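Local coordinates for protein putative TIM-barrel metal-dependent hydrolase (Mycobacterium avium subsp. paratuberculosis S397, PDB 4DZI) that is probably a metal-dependent hydrolase of the amidohydrolase family, its substrate not assigned here, and binds two cadmium ions in its TIM barrel, at residues 16-21 with 121-126; 137-142 with 168-173; 155-160 with 188-193; 195-200 with 232-237. One frame throughout, in Å; residues are numbered along the deposited sequence.

Contact 1 of 4, residues 16-21 with 121-126; sequences YYEPLD and LPTFGC
Glu18 points its carboxylate into a turn of backbone formed by residues 123-125, where two loops meet at the metal-bearing end of the amidohydrolase TIM barrel. Both loops leave barrel strands: 16-21 follows strand 9-15, which carries the cadmium ligands Asp13 and His15, and 121-126 follows strand 115-121. Bent at chi2 (84°), the Glu18 chain brings OE1 to Phe124 N at 2.8 Å on the syn side. OE2 accepts two N-H groups from opposite faces of the carboxylate plane, Thr123 N on the syn side and Gly125 N from above the plane, each at 2.9 Å. Three bonds thus fix the rotation of this buried carboxylate, and the gathered amides probably stabilise its negative charge. The Tyr16 ring lies with one face against the peptide of the other loop, Leu121 O sitting 3.5 Å above the plane over the ring centre, while Tyr16 OH reaches the pyrrolidine of Pro122, 3.4 Å from CG. Trp154 stacks on the same tyrosine. Thr123 CG2 meets the Tyr17 ring at its edge. Thr123 OG1, also hydrogen-bonded to the metal ligand His359, donates to Tyr16 O at 2.8 Å with a C=O...OG1 angle of 160°.

Contact 2 of 4, residues 137-142 with 168-173; sequences EATMAS and IVSLAD
Met140 reaches from helix 136-153 onto the loop 168-173, and its thioether makes most of the apolar contact. With CG anti to the carbonyl carbon (chi1 -57°) and further bends at chi2 and chi3, the chain folds so that its end comes to the loop backbone. There CE lies close to two carbonyl oxygens that it sees nearly at right angles, 3.3 Å from Ser170 O and 3.4 Å from Asp173 O. The methionine chain runs at about a right angle to the side chain of Asp173, Met140 CG resting 3.8 Å from Asp173 CB, while SD also packs on the methyl of Ala172. The preceding residue, Thr139, offers its methyl branch: CG2 approaches Ser170 OG at 3.4 Å, while OG1 turns back to Asp135 O, just ahead of the helix.

Polar contact across the interface is slight. Asp173 N points at Met140 SD over 3.7 Å, a weak hydrogen bond in which sulfur is the acceptor.

The loop has polar bonds of its own. Swung opposite the backbone N (chi1 173°), Ser170 OG accepts from Ala172 N at 3.0 Å, which makes an ST turn. Asp173 is the N-cap of helix 174-186, where its OD1 takes the amide of Arg176. Leu171 O and Ala172 O both receive Arg206. The contact therefore packs one outer helix of the TIM barrel against the loop that leads from strand 163-165 into the next helix, a junction of successive beta-alpha units.

Contact 3 of 4, residues 155-160 with 188-193; sequences GFDRPD and GAKLVL
The Phe156 ring meets Ala189 obliquely, its CD2 lying 4.1 Å from the alanine CB. The base of the side chain comes closer than the ring itself: Phe156 CB rests 3.8 Å from Ala189 CA. Beyond the two segments, Val184 of helix 174-186 and Pro167 also pack on this phenylalanine.

The other flat group, the carboxylate of Asp157, is gripped by a salt bridge. Asp157 OD2 receives Lys190 NZ at 2.8 Å on its anti lone pair, the one away from OD1. OD1 itself is taken by His161 ND1, so each carboxylate oxygen has a partner. Bends at chi2 and chi4 (-58° and -63°) curl the lysine chain back over its own loop, and the same NZ donates a second bond to Gly188 O at 2.9 Å. The ammonium thus ties Asp157 to the turn in which the lysine begins.

That turn is the end of helix 174-186. Gly188, with phi of 91°, is the C-prime residue of a Schellman motif, and the chain then enters barrel strand 192-193. Across the contact, residues 155-160 lead from helix 136-153 to strand 163-165. Two consecutive loops are joined here, at the end of the TIM barrel where helices return to strands, opposite the metal-bearing end. A water bridges them as well, donating to Phe156 O at 2.8 Å and accepting from Lys190 N at 2.9 Å.

Contact 4 of 4, residues 195-200 with 232-237; sequences RPAPVP and SDSGYL
Arg195 reaches across to the loop 232-237 and meets it with both its aliphatic chain and its guanidinium. Extended through chi1 (-173°) and chi2, the chain lays CG 3.8 Å from Ser232 CB before turning at chi3. This brings NH1 to Asp233 O at 2.9 Å. The bond lies in the plane of the guanidinium and of the carbonyl alike, on an oxygen lone pair, with an N-H...O angle of 157°. NH1 also forms a salt bridge with Glu130, so the arginine links this loop to helix 128-131, its NH1 shared between a carbonyl and a carboxylate.

Pro196, centre of an inverse gamma turn, offers its carbonyl to the hydroxyl of Ser234. Ser234 OG donates to Pro196 O at 2.6 Å, from well above the carbonyl plane (50° out of it) and not along a lone pair. The pyrrolidine CD lies 3.6 Å from Ser232 OG, whose hydrogen bond is with His230 O. These loops follow neighbouring parallel strands of the TIM barrel, 192-193 and 227-230, at the end that holds the metals; His230, a cadmium ligand, closes the second strand.

Ala197 CB sits over the centre of the Arg195 guanidinium, 3.6 Å above its plane, and also packs on Ser234 CB at 3.8 Å. The opposing loop is shaped by an Asx turn in which Gly235 N donates to Asp233 OD1. Farther along, Pro198 packs more loosely, its CD 4.1 Å from Ser234 O, and touches Trp243 of the second subunit.

Overall arrangement
The four contacts follow the barrel round through successive beta-alpha units. Contact 1 comes first along the chain, contacts 2 and 3 interlock because their segments alternate, and contact 4 comes last. Contacts 1 and 4 lie at the metal-bearing end, their centres about 17 Å apart, joined by a probable hydrogen bond between Cys126 O and Asp233 N; loop 168-173 of contact 2 packs against contact 4 on this strand-to-helix side. Helix 136-153 supplies contact 2 and leads into contact 3, and a probable bond from Val169 N to Leu193 O links these two. Contacts 3 and 4, about 24 Å between centres, fall on opposite sides of the chain's centre, and strand 192-193 runs from contact 3 toward contact 4.

Contact 1 of 4, residues 16-21 with 121-126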
loop_
_atom_site.group_PDB
_atom_site.type_symbol
_atom_site.label_atom_id
_atom_site.label_comp_id
_atom_site.label_asym_id
_atom_site.label_seq_id
_atom_site.Cartn_x
_atom_site.Cartn_y
_atom_site.Cartn_z
ATOM N N TYR C 16 2.583 -22.677 -17.895
ATOM C CA TYR C 16 3.591 -23.677 -18.234
ATOM C C TYR C 16 4.766 -23.469 -17.270
ATOM O O TYR C 16 4.841 -22.446 -16.553
ATOM C CB TYR C 16 4.056 -23.508 -19.687
ATOM C CG TYR C 16 4.304 -22.080 -20.040
ATOM C CD1 TYR C 16 5.462 -21.409 -19.605
ATOM C CD2 TYR C 16 3.373 -21.354 -20.791
ATOM C CE1 TYR C 16 5.665 -20.066 -19.911
ATOM C CE2 TYR C 16 3.566 -20.000 -21.092
ATOM C CZ TYR C 16 4.721 -19.367 -20.659
ATOM O OH TYR C 16 4.929 -18.043 -20.935
ATOM N N TYR C 17 5.692 -24.432 -17.245
ATOM C CA TYR C 17 6.948 -24.243 -16.536
ATOM C C TYR C 17 8.001 -24.146 -17.635
ATOM O O TYR C 17 8.147 -25.052 -18.483
ATOM C CB TYR C 17 7.206 -25.413 -15.600
ATOM C CG TYR C 17 6.285 -25.417 -14.389
ATOM C CD1 TYR C 17 6.202 -24.294 -13.563
ATOM C CD2 TYR C 17 5.456 -26.491 -14.091
ATOM C CE1 TYR C 17 5.392 -24.268 -12.436
ATOM C CE2 TYR C 17 4.618 -26.468 -12.991
ATOM C CZ TYR C 17 4.577 -25.349 -12.163
ATOM O OH TYR C 17 3.770 -25.353 -11.041
ATOM N N GLU C 18 8.722 -23.046 -17.672
ATOM C CA GLU C 18 9.698 -22.837 -18.755
ATOM C C GLU C 18 10.834 -23.831 -18.702
ATOM O O GLU C 18 11.335 -24.136 -17.643
ATOM C CB GLU C 18 10.325 -21.450 -18.686
ATOM C CG GLU C 18 9.372 -20.274 -18.885
ATOM C CD GLU C 18 8.632 -19.833 -17.621
ATOM O OE1 GLU C 18 8.579 -20.538 -16.593
ATOM O OE2 GLU C 18 8.110 -18.705 -17.654
ATOM N N PRO C 19 11.286 -24.279 -19.868
ATOM C CA PRO C 19 12.558 -25.003 -19.897
ATOM C C PRO C 19 13.724 -24.050 -19.620
ATOM O O PRO C 19 13.584 -22.818 -19.718
ATOM C CB PRO C 19 12.617 -25.525 -21.334
ATOM C CG PRO C 19 11.862 -24.489 -22.118
ATOM C CD PRO C 19 10.701 -24.118 -21.214
ATOM N N LEU C 20 14.875 -24.611 -19.264
ATOM C CA LEU C 20 16.013 -23.773 -18.894
ATOM C C LEU C 20 16.450 -22.784 -19.972
ATOM O O LEU C 20 17.078 -21.800 -19.653
ATOM C CB LEU C 20 17.215 -24.659 -18.509
ATOM C CG LEU C 20 17.057 -25.413 -17.197
ATOM C CD1 LEU C 20 18.280 -26.302 -17.003
ATOM C CD2 LEU C 20 16.908 -24.469 -15.990
ATOM N N ASP C 21 16.140 -23.038 -21.250
ATOM C CA ASP C 21 16.560 -22.134 -22.317
ATOM C C ASP C 21 15.471 -21.186 -22.821
ATOM O O ASP C 21 15.591 -20.564 -23.908
ATOM C CB ASP C 21 17.162 -22.944 -23.498
ATOM C CG ASP C 21 16.119 -23.783 -24.227
ATOM O OD1 ASP C 21 14.993 -23.904 -23.713
ATOM O OD2 ASP C 21 16.431 -24.320 -25.312
ATOM N N LEU C 121 0.426 -18.655 -19.324
ATOM C CA LEU C 121 1.148 -17.511 -18.787
ATOM C C LEU C 121 2.445 -18.017 -18.163
ATOM O O LEU C 121 2.516 -19.161 -17.752
ATOM C CB LEU C 121 0.281 -16.813 -17.704
ATOM C CG LEU C 121 -1.147 -16.523 -18.178
ATOM C CD1 LEU C 121 -1.952 -15.872 -17.073
ATOM C CD2 LEU C 121 -1.147 -15.581 -19.374
ATOM N N PRO C 122 3.470 -17.154 -18.079
ATOM C CA PRO C 122 4.778 -17.583 -17.635
ATOM C C PRO C 122 4.840 -17.855 -16.139
ATOM O O PRO C 122 3.973 -17.415 -15.359
ATOM C CB PRO C 122 5.698 -16.373 -17.948
ATOM C CG PRO C 122 4.878 -15.413 -18.736
ATOM C CD PRO C 122 3.442 -15.706 -18.323
ATOM N N THR C 123 5.883 -18.584 -15.745
ATOM C CA THR C 123 6.189 -18.793 -14.339
ATOM C C THR C 123 7.513 -18.082 -14.044
ATOM O O THR C 123 7.527 -16.988 -13.461
ATOM C CB THR C 123 6.185 -20.298 -13.958
ATOM O OG1 THR C 123 4.870 -20.826 -14.238
ATOM C CG2 THR C 123 6.488 -20.457 -12.455
ATOM N N PHE C 124 8.620 -18.669 -14.483
ATOM C CA PHE C 124 9.921 -17.982 -14.402
ATOM C C PHE C 124 9.910 -16.589 -15.052
ATOM O O PHE C 124 10.532 -15.670 -14.544
ATOM C CB PHE C 124 10.985 -18.875 -15.064
ATOM C CG PHE C 124 12.374 -18.285 -15.090
ATOM C CD1 PHE C 124 13.181 -18.297 -13.960
ATOM C CD2 PHE C 124 12.875 -17.735 -16.264
ATOM C CE1 PHE C 124 14.458 -17.752 -13.991
ATOM C CE2 PHE C 124 14.167 -17.210 -16.304
ATOM C CZ PHE C 124 14.956 -17.211 -15.166
ATOM N N GLY C 125 9.230 -16.413 -16.186
ATOM C CA GLY C 125 9.335 -15.182 -16.927
ATOM C C GLY C 125 8.818 -13.971 -16.142
ATOM O O GLY C 125 9.187 -12.838 -16.459
ATOM N N CYS C 126 7.963 -14.218 -15.155
ATOM C CA CYS C 126 7.384 -13.116 -14.330
ATOM C C CYS C 126 8.387 -12.514 -13.331
ATOM O O CYS C 126 8.026 -11.535 -12.632
ATOM C CB CYS C 126 6.119 -13.558 -13.597
ATOM S SG CYS C 126 4.791 -13.976 -14.778
#

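Contact 2 of 4, residues 137-142 with 168-173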
loop_
_atom_site.group_PDB
_atom_site.type_symbol
_atom_site.label_atom_id
_atom_site.label_comp_id
_atom_site.label_asym_id
_atom_site.label_seq_id
_atom_site.Cartn_x
_atom_site.Cartn_y
_atom_site.Cartn_z
ATOM N N GLU C 137 18.609 -2.361 -22.604
ATOM C CA GLU C 137 18.852 -3.147 -23.825
ATOM C C GLU C 137 18.729 -4.649 -23.565
ATOM O O GLU C 137 18.188 -5.377 -24.400
ATOM C CB GLU C 137 20.240 -2.838 -24.413
ATOM C CG GLU C 137 20.336 -1.452 -25.021
ATOM C CD GLU C 137 21.683 -1.176 -25.668
ATOM O OE1 GLU C 137 22.719 -1.670 -25.165
ATOM O OE2 GLU C 137 21.706 -0.450 -26.683
ATOM N N ALA C 138 19.258 -5.136 -22.440
ATOM C CA ALA C 138 19.157 -6.574 -22.131
ATOM C C ALA C 138 17.685 -6.950 -21.874
ATOM O O ALA C 138 17.256 -8.050 -22.201
ATOM C CB ALA C 138 20.018 -6.946 -20.922
ATOM N N THR C 139 16.936 -6.039 -21.255
ATOM C CA THR C 139 15.487 -6.247 -21.047
ATOM C C THR C 139 14.770 -6.500 -22.367
ATOM O O THR C 139 14.078 -7.511 -22.522
ATOM C CB THR C 139 14.816 -5.033 -20.353
ATOM O OG1 THR C 139 15.267 -4.953 -18.999
ATOM C CG2 THR C 139 13.292 -5.195 -20.329
ATOM N N MET C 140 14.953 -5.594 -23.320
ATOM C CA MET C 140 14.238 -5.700 -24.592
ATOM C C MET C 140 14.667 -6.932 -25.375
ATOM O O MET C 140 13.819 -7.610 -25.979
ATOM C CB MET C 140 14.434 -4.426 -25.453
ATOM C CG MET C 140 14.004 -3.134 -24.781
ATOM S SD MET C 140 12.339 -3.104 -24.073
ATOM C CE MET C 140 11.328 -2.895 -25.519
ATOM N N ALA C 141 15.961 -7.235 -25.388
ATOM C CA ALA C 141 16.422 -8.412 -26.120
ATOM C C ALA C 141 15.935 -9.687 -25.458
ATOM O O ALA C 141 15.679 -10.702 -26.141
ATOM C CB ALA C 141 17.939 -8.421 -26.217
ATOM N N SER C 142 15.834 -9.666 -24.128
ATOM C CA SER C 142 15.477 -10.876 -23.418
ATOM C C SER C 142 13.978 -11.133 -23.558
ATOM O O SER C 142 13.556 -12.278 -23.645
ATOM C CB SER C 142 15.839 -10.818 -21.907
ATOM O OG SER C 142 17.261 -10.721 -21.704
ATOM N N ILE C 168 5.313 -11.315 -23.597
ATOM C CA ILE C 168 5.569 -10.161 -22.710
ATOM C C ILE C 168 5.898 -8.949 -23.557
ATOM O O ILE C 168 6.637 -9.064 -24.539
ATOM C CB ILE C 168 6.728 -10.457 -21.739
ATOM C CG1 ILE C 168 6.355 -11.610 -20.795
ATOM C CG2 ILE C 168 7.076 -9.203 -20.924
ATOM C CD1 ILE C 168 7.519 -12.120 -19.963
ATOM N N VAL C 169 5.369 -7.784 -23.186
ATOM C CA VAL C 169 5.826 -6.514 -23.780
ATOM C C VAL C 169 6.420 -5.691 -22.653
ATOM O O VAL C 169 5.737 -5.448 -21.646
ATOM C CB VAL C 169 4.700 -5.738 -24.453
ATOM C CG1 VAL C 169 5.200 -4.374 -24.911
ATOM C CG2 VAL C 169 4.195 -6.552 -25.645
ATOM N N SER C 170 7.701 -5.337 -22.782
ATOM C CA SER C 170 8.295 -4.360 -21.885
ATOM C C SER C 170 8.234 -2.995 -22.546
ATOM O O SER C 170 8.587 -2.834 -23.725
ATOM C CB SER C 170 9.758 -4.674 -21.575
ATOM O OG SER C 170 10.336 -3.593 -20.810
ATOM N N LEU C 171 7.827 -1.998 -21.773
ATOM C CA LEU C 171 7.840 -0.620 -22.242
ATOM C C LEU C 171 9.165 0.100 -21.906
ATOM O O LEU C 171 9.221 1.334 -22.043
ATOM C CB LEU C 171 6.694 0.157 -21.596
ATOM C CG LEU C 171 5.316 -0.290 -22.072
ATOM C CD1 LEU C 171 4.192 0.275 -21.223
ATOM C CD2 LEU C 171 5.161 0.118 -23.521
ATOM N N ALA C 172 10.205 -0.632 -21.492
ATOM C CA ALA C 172 11.439 -0.004 -20.997
ATOM C C ALA C 172 12.069 0.896 -22.051
ATOM O O ALA C 172 12.617 1.941 -21.730
ATOM C CB ALA C 172 12.438 -1.041 -20.479
ATOM N N ASP C 173 12.013 0.466 -23.307
ATOM C CA ASP C 173 12.416 1.330 -24.437
ATOM C C ASP C 173 11.177 1.445 -25.311
ATOM O O ASP C 173 10.804 0.469 -25.992
ATOM C CB ASP C 173 13.546 0.638 -25.193
ATOM C CG ASP C 173 13.944 1.361 -26.495
ATOM O OD1 ASP C 173 13.112 2.039 -27.122
ATOM O OD2 ASP C 173 15.109 1.204 -26.896
#

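Contact 3 of 4, residues 155-160 with 188-193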
loop_
_atom_site.group_PDB
_atom_site.type_symbol
_atom_site.label_atom_id
_atom_site.label_comp_id
_atom_site.label_asym_id
_atom_site.label_seq_id
_atom_site.Cartn_x
_atom_site.Cartn_y
_atom_site.Cartn_z
ATOM N N GLY C 155 2.927 -21.289 -28.919
ATOM C CA GLY C 155 2.211 -20.587 -29.975
ATOM C C GLY C 155 1.285 -19.532 -29.380
ATOM O O GLY C 155 0.461 -19.852 -28.518
ATOM N N PHE C 156 1.449 -18.297 -29.828
ATOM C CA PHE C 156 0.589 -17.236 -29.330
ATOM C C PHE C 156 -0.897 -17.582 -29.513
ATOM O O PHE C 156 -1.726 -17.361 -28.600
ATOM C CB PHE C 156 0.910 -15.889 -29.972
ATOM C CG PHE C 156 2.341 -15.449 -29.830
ATOM C CD1 PHE C 156 3.111 -15.833 -28.741
ATOM C CD2 PHE C 156 2.898 -14.594 -30.777
ATOM C CE1 PHE C 156 4.427 -15.387 -28.616
ATOM C CE2 PHE C 156 4.215 -14.138 -30.651
ATOM C CZ PHE C 156 4.983 -14.544 -29.574
ATOM N N ASP C 157 -1.260 -18.139 -30.686
ATOM C CA ASP C 157 -2.625 -18.622 -30.863
ATOM C C ASP C 157 -2.742 -19.500 -32.116
ATOM O O ASP C 157 -3.100 -19.028 -33.207
ATOM C CB ASP C 157 -3.628 -17.456 -30.897
ATOM C CG ASP C 157 -5.063 -17.919 -31.166
ATOM O OD1 ASP C 157 -5.442 -19.071 -30.802
ATOM O OD2 ASP C 157 -5.812 -17.110 -31.759
ATOM N N ARG C 158 -2.403 -20.773 -31.941
ATOM C CA ARG C 158 -2.404 -21.732 -33.059
ATOM C C ARG C 158 -3.829 -21.949 -33.552
ATOM O O ARG C 158 -4.782 -21.746 -32.842
ATOM C CB ARG C 158 -1.812 -23.055 -32.594
ATOM C CG ARG C 158 -0.383 -22.959 -32.085
ATOM C CD ARG C 158 0.666 -23.151 -33.165
ATOM N NE ARG C 158 2.022 -22.952 -32.620
ATOM C CZ ARG C 158 2.729 -23.866 -31.972
ATOM N NH1 ARG C 158 2.239 -25.077 -31.747
ATOM N NH2 ARG C 158 3.939 -23.559 -31.519
ATOM N N PRO C 159 -3.985 -22.404 -34.800
ATOM C CA PRO C 159 -5.326 -22.486 -35.385
ATOM C C PRO C 159 -6.389 -23.281 -34.611
ATOM O O PRO C 159 -7.575 -23.012 -34.808
ATOM C CB PRO C 159 -5.056 -23.130 -36.750
ATOM C CG PRO C 159 -3.676 -22.654 -37.090
ATOM C CD PRO C 159 -2.922 -22.670 -35.774
ATOM N N ASP C 160 -5.998 -24.233 -33.743
ATOM C CA ASP C 160 -6.975 -24.974 -32.934
ATOM C C ASP C 160 -7.666 -24.088 -31.886
ATOM O O ASP C 160 -8.676 -24.473 -31.296
ATOM C CB ASP C 160 -6.396 -26.263 -32.316
ATOM C CG ASP C 160 -5.317 -26.000 -31.259
ATOM O OD1 ASP C 160 -5.200 -24.859 -30.783
ATOM O OD2 ASP C 160 -4.566 -26.950 -30.927
ATOM N N GLY C 188 -0.051 -13.183 -34.402
ATOM C CA GLY C 188 -1.369 -13.592 -33.964
ATOM C C GLY C 188 -1.654 -13.518 -32.474
ATOM O O GLY C 188 -2.660 -14.017 -32.030
ATOM N N ALA C 189 -0.806 -12.845 -31.686
ATOM C CA ALA C 189 -1.112 -12.723 -30.249
ATOM C C ALA C 189 -2.479 -12.083 -30.016
ATOM O O ALA C 189 -2.833 -11.112 -30.688
ATOM C CB ALA C 189 -0.021 -11.911 -29.552
ATOM N N LYS C 190 -3.196 -12.595 -29.026
ATOM C CA LYS C 190 -4.536 -12.132 -28.693
ATOM C C LYS C 190 -4.575 -11.466 -27.306
ATOM O O LYS C 190 -5.612 -10.908 -26.898
ATOM C CB LYS C 190 -5.539 -13.298 -28.732
ATOM C CG LYS C 190 -5.614 -14.008 -30.081
ATOM C CD LYS C 190 -5.982 -13.060 -31.193
ATOM C CE LYS C 190 -6.399 -13.846 -32.454
ATOM N NZ LYS C 190 -5.281 -14.676 -32.989
ATOM N N LEU C 191 -3.466 -11.594 -26.585
ATOM C CA LEU C 191 -3.334 -11.027 -25.217
ATOM C C LEU C 191 -1.841 -10.769 -25.040
ATOM O O LEU C 191 -1.019 -11.601 -25.478
ATOM C CB LEU C 191 -3.822 -12.030 -24.146
ATOM C CG LEU C 191 -3.621 -11.654 -22.664
ATOM C CD1 LEU C 191 -4.425 -10.413 -22.270
ATOM C CD2 LEU C 191 -4.020 -12.828 -21.784
ATOM N N VAL C 192 -1.454 -9.615 -24.479
ATOM C CA VAL C 192 -0.038 -9.405 -24.177
ATOM C C VAL C 192 0.086 -9.107 -22.678
ATOM O O VAL C 192 -0.833 -8.526 -22.085
ATOM C CB VAL C 192 0.596 -8.248 -24.981
ATOM C CG1 VAL C 192 0.335 -8.427 -26.472
ATOM C CG2 VAL C 192 0.051 -6.914 -24.493
ATOM N N LEU C 193 1.212 -9.467 -22.085
ATOM C CA LEU C 193 1.424 -9.177 -20.660
ATOM C C LEU C 193 2.365 -7.995 -20.513
ATOM O O LEU C 193 3.451 -7.993 -21.082
ATOM C CB LEU C 193 2.074 -10.380 -19.959
ATOM C CG LEU C 193 1.237 -11.641 -20.070
ATOM C CD1 LEU C 193 1.984 -12.747 -19.313
ATOM C CD2 LEU C 193 -0.158 -11.443 -19.493
HETATM O O HOH W 1 -1.685 -14.714 -27.673
#

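Contact 4 of 4, residues 195-200 with 232-237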
loop_
_atom_site.group_PDB
_atom_site.type_symbol
_atom_site.label_atom_id
_atom_site.label_comp_id
_atom_site.label_asym_id
_atom_site.label_seq_id
_atom_site.Cartn_x
_atom_site.Cartn_y
_atom_site.Cartn_z
ATOM N N ARG C 195 4.233 -5.924 -17.326
ATOM C CA ARG C 195 4.435 -6.165 -15.911
ATOM C C ARG C 195 3.732 -5.094 -15.047
ATOM O O ARG C 195 3.846 -3.911 -15.325
ATOM C CB ARG C 195 5.921 -6.206 -15.602
ATOM C CG ARG C 195 6.200 -6.628 -14.154
ATOM C CD ARG C 195 7.688 -6.884 -13.916
ATOM N NE ARG C 195 8.462 -5.683 -14.238
ATOM C CZ ARG C 195 9.309 -5.079 -13.411
ATOM N NH1 ARG C 195 9.524 -5.539 -12.173
ATOM N NH2 ARG C 195 9.977 -4.004 -13.838
ATOM N N PRO C 196 3.035 -5.516 -13.982
ATOM C CA PRO C 196 2.357 -4.514 -13.110
ATOM C C PRO C 196 3.382 -3.880 -12.169
ATOM O O PRO C 196 3.486 -4.250 -11.007
ATOM C CB PRO C 196 1.330 -5.345 -12.319
ATOM C CG PRO C 196 1.877 -6.758 -12.360
ATOM C CD PRO C 196 2.592 -6.887 -13.698
ATOM N N ALA C 197 4.154 -2.950 -12.705
ATOM C CA ALA C 197 5.281 -2.389 -11.970
ATOM C C ALA C 197 5.665 -1.104 -12.682
ATOM O O ALA C 197 5.318 -0.893 -13.853
ATOM C CB ALA C 197 6.489 -3.354 -12.032
ATOM N N PRO C 198 6.411 -0.253 -11.996
ATOM C CA PRO C 198 7.023 0.902 -12.677
ATOM C C PRO C 198 7.794 0.476 -13.922
ATOM O O PRO C 198 8.437 -0.582 -13.936
ATOM C CB PRO C 198 7.980 1.447 -11.611
ATOM C CG PRO C 198 7.333 1.065 -10.310
ATOM C CD PRO C 198 6.795 -0.338 -10.574
ATOM N N VAL C 199 7.718 1.270 -14.980
ATOM C CA VAL C 199 8.450 0.934 -16.206
ATOM C C VAL C 199 9.892 1.398 -16.083
ATOM O O VAL C 199 10.151 2.583 -15.834
ATOM C CB VAL C 199 7.806 1.625 -17.450
ATOM C CG1 VAL C 199 8.633 1.338 -18.688
ATOM C CG2 VAL C 199 6.357 1.165 -17.656
ATOM N N PRO C 200 10.844 0.484 -16.277
ATOM C CA PRO C 200 12.247 0.880 -16.153
ATOM C C PRO C 200 12.621 1.941 -17.198
ATOM O O PRO C 200 12.123 1.922 -18.336
ATOM C CB PRO C 200 13.001 -0.428 -16.429
ATOM C CG PRO C 200 12.041 -1.484 -15.984
ATOM C CD PRO C 200 10.703 -0.971 -16.469
ATOM N N SER C 232 3.696 -10.631 -10.430
ATOM C CA SER C 232 5.086 -10.713 -10.912
ATOM C C SER C 232 6.016 -10.335 -9.774
ATOM O O SER C 232 5.547 -9.903 -8.715
ATOM C CB SER C 232 5.315 -9.684 -12.036
ATOM O OG SER C 232 4.488 -9.949 -13.194
ATOM N N ASP C 233 7.329 -10.437 -10.004
ATOM C CA ASP C 233 8.237 -9.628 -9.170
ATOM C C ASP C 233 8.151 -8.204 -9.673
ATOM O O ASP C 233 8.689 -7.861 -10.712
ATOM C CB ASP C 233 9.689 -10.113 -9.283
ATOM C CG ASP C 233 10.615 -9.384 -8.327
ATOM O OD1 ASP C 233 10.188 -8.378 -7.713
ATOM O OD2 ASP C 233 11.770 -9.819 -8.171
ATOM N N SER C 234 7.462 -7.341 -8.917
ATOM C CA SER C 234 7.239 -5.968 -9.303
ATOM C C SER C 234 8.144 -5.012 -8.521
ATOM O O SER C 234 7.976 -3.798 -8.629
ATOM C CB SER C 234 5.772 -5.597 -9.046
ATOM O OG SER C 234 4.897 -6.232 -9.997
ATOM N N GLY C 235 9.096 -5.583 -7.805
ATOM C CA GLY C 235 10.064 -4.783 -7.027
ATOM C C GLY C 235 9.494 -4.286 -5.718
ATOM O O GLY C 235 10.123 -3.418 -5.073
ATOM N N TYR C 236 8.325 -4.796 -5.303
ATOM C CA TYR C 236 7.688 -4.295 -4.048
ATOM C C TYR C 236 8.336 -4.713 -2.743
ATOM O O TYR C 236 8.027 -4.185 -1.675
ATOM C CB TYR C 236 6.158 -4.509 -4.047
ATOM C CG TYR C 236 5.433 -3.363 -4.709
ATOM C CD1 TYR C 236 5.612 -3.073 -6.065
ATOM C CD2 TYR C 236 4.587 -2.546 -3.969
ATOM C CE1 TYR C 236 4.955 -2.010 -6.650
ATOM C CE2 TYR C 236 3.919 -1.488 -4.536
ATOM C CZ TYR C 236 4.101 -1.216 -5.873
ATOM O OH TYR C 236 3.474 -0.147 -6.442
ATOM N N LEU C 237 9.259 -5.654 -2.807
ATOM C CA LEU C 237 10.032 -5.918 -1.595
ATOM C C LEU C 237 10.782 -4.670 -1.105
ATOM O O LEU C 237 11.266 -4.690 0.011
ATOM C CB LEU C 237 10.974 -7.101 -1.780
ATOM C CG LEU C 237 10.232 -8.437 -1.791
ATOM C CD1 LEU C 237 11.175 -9.577 -2.156
ATOM C CD2 LEU C 237 9.554 -8.711 -0.461
#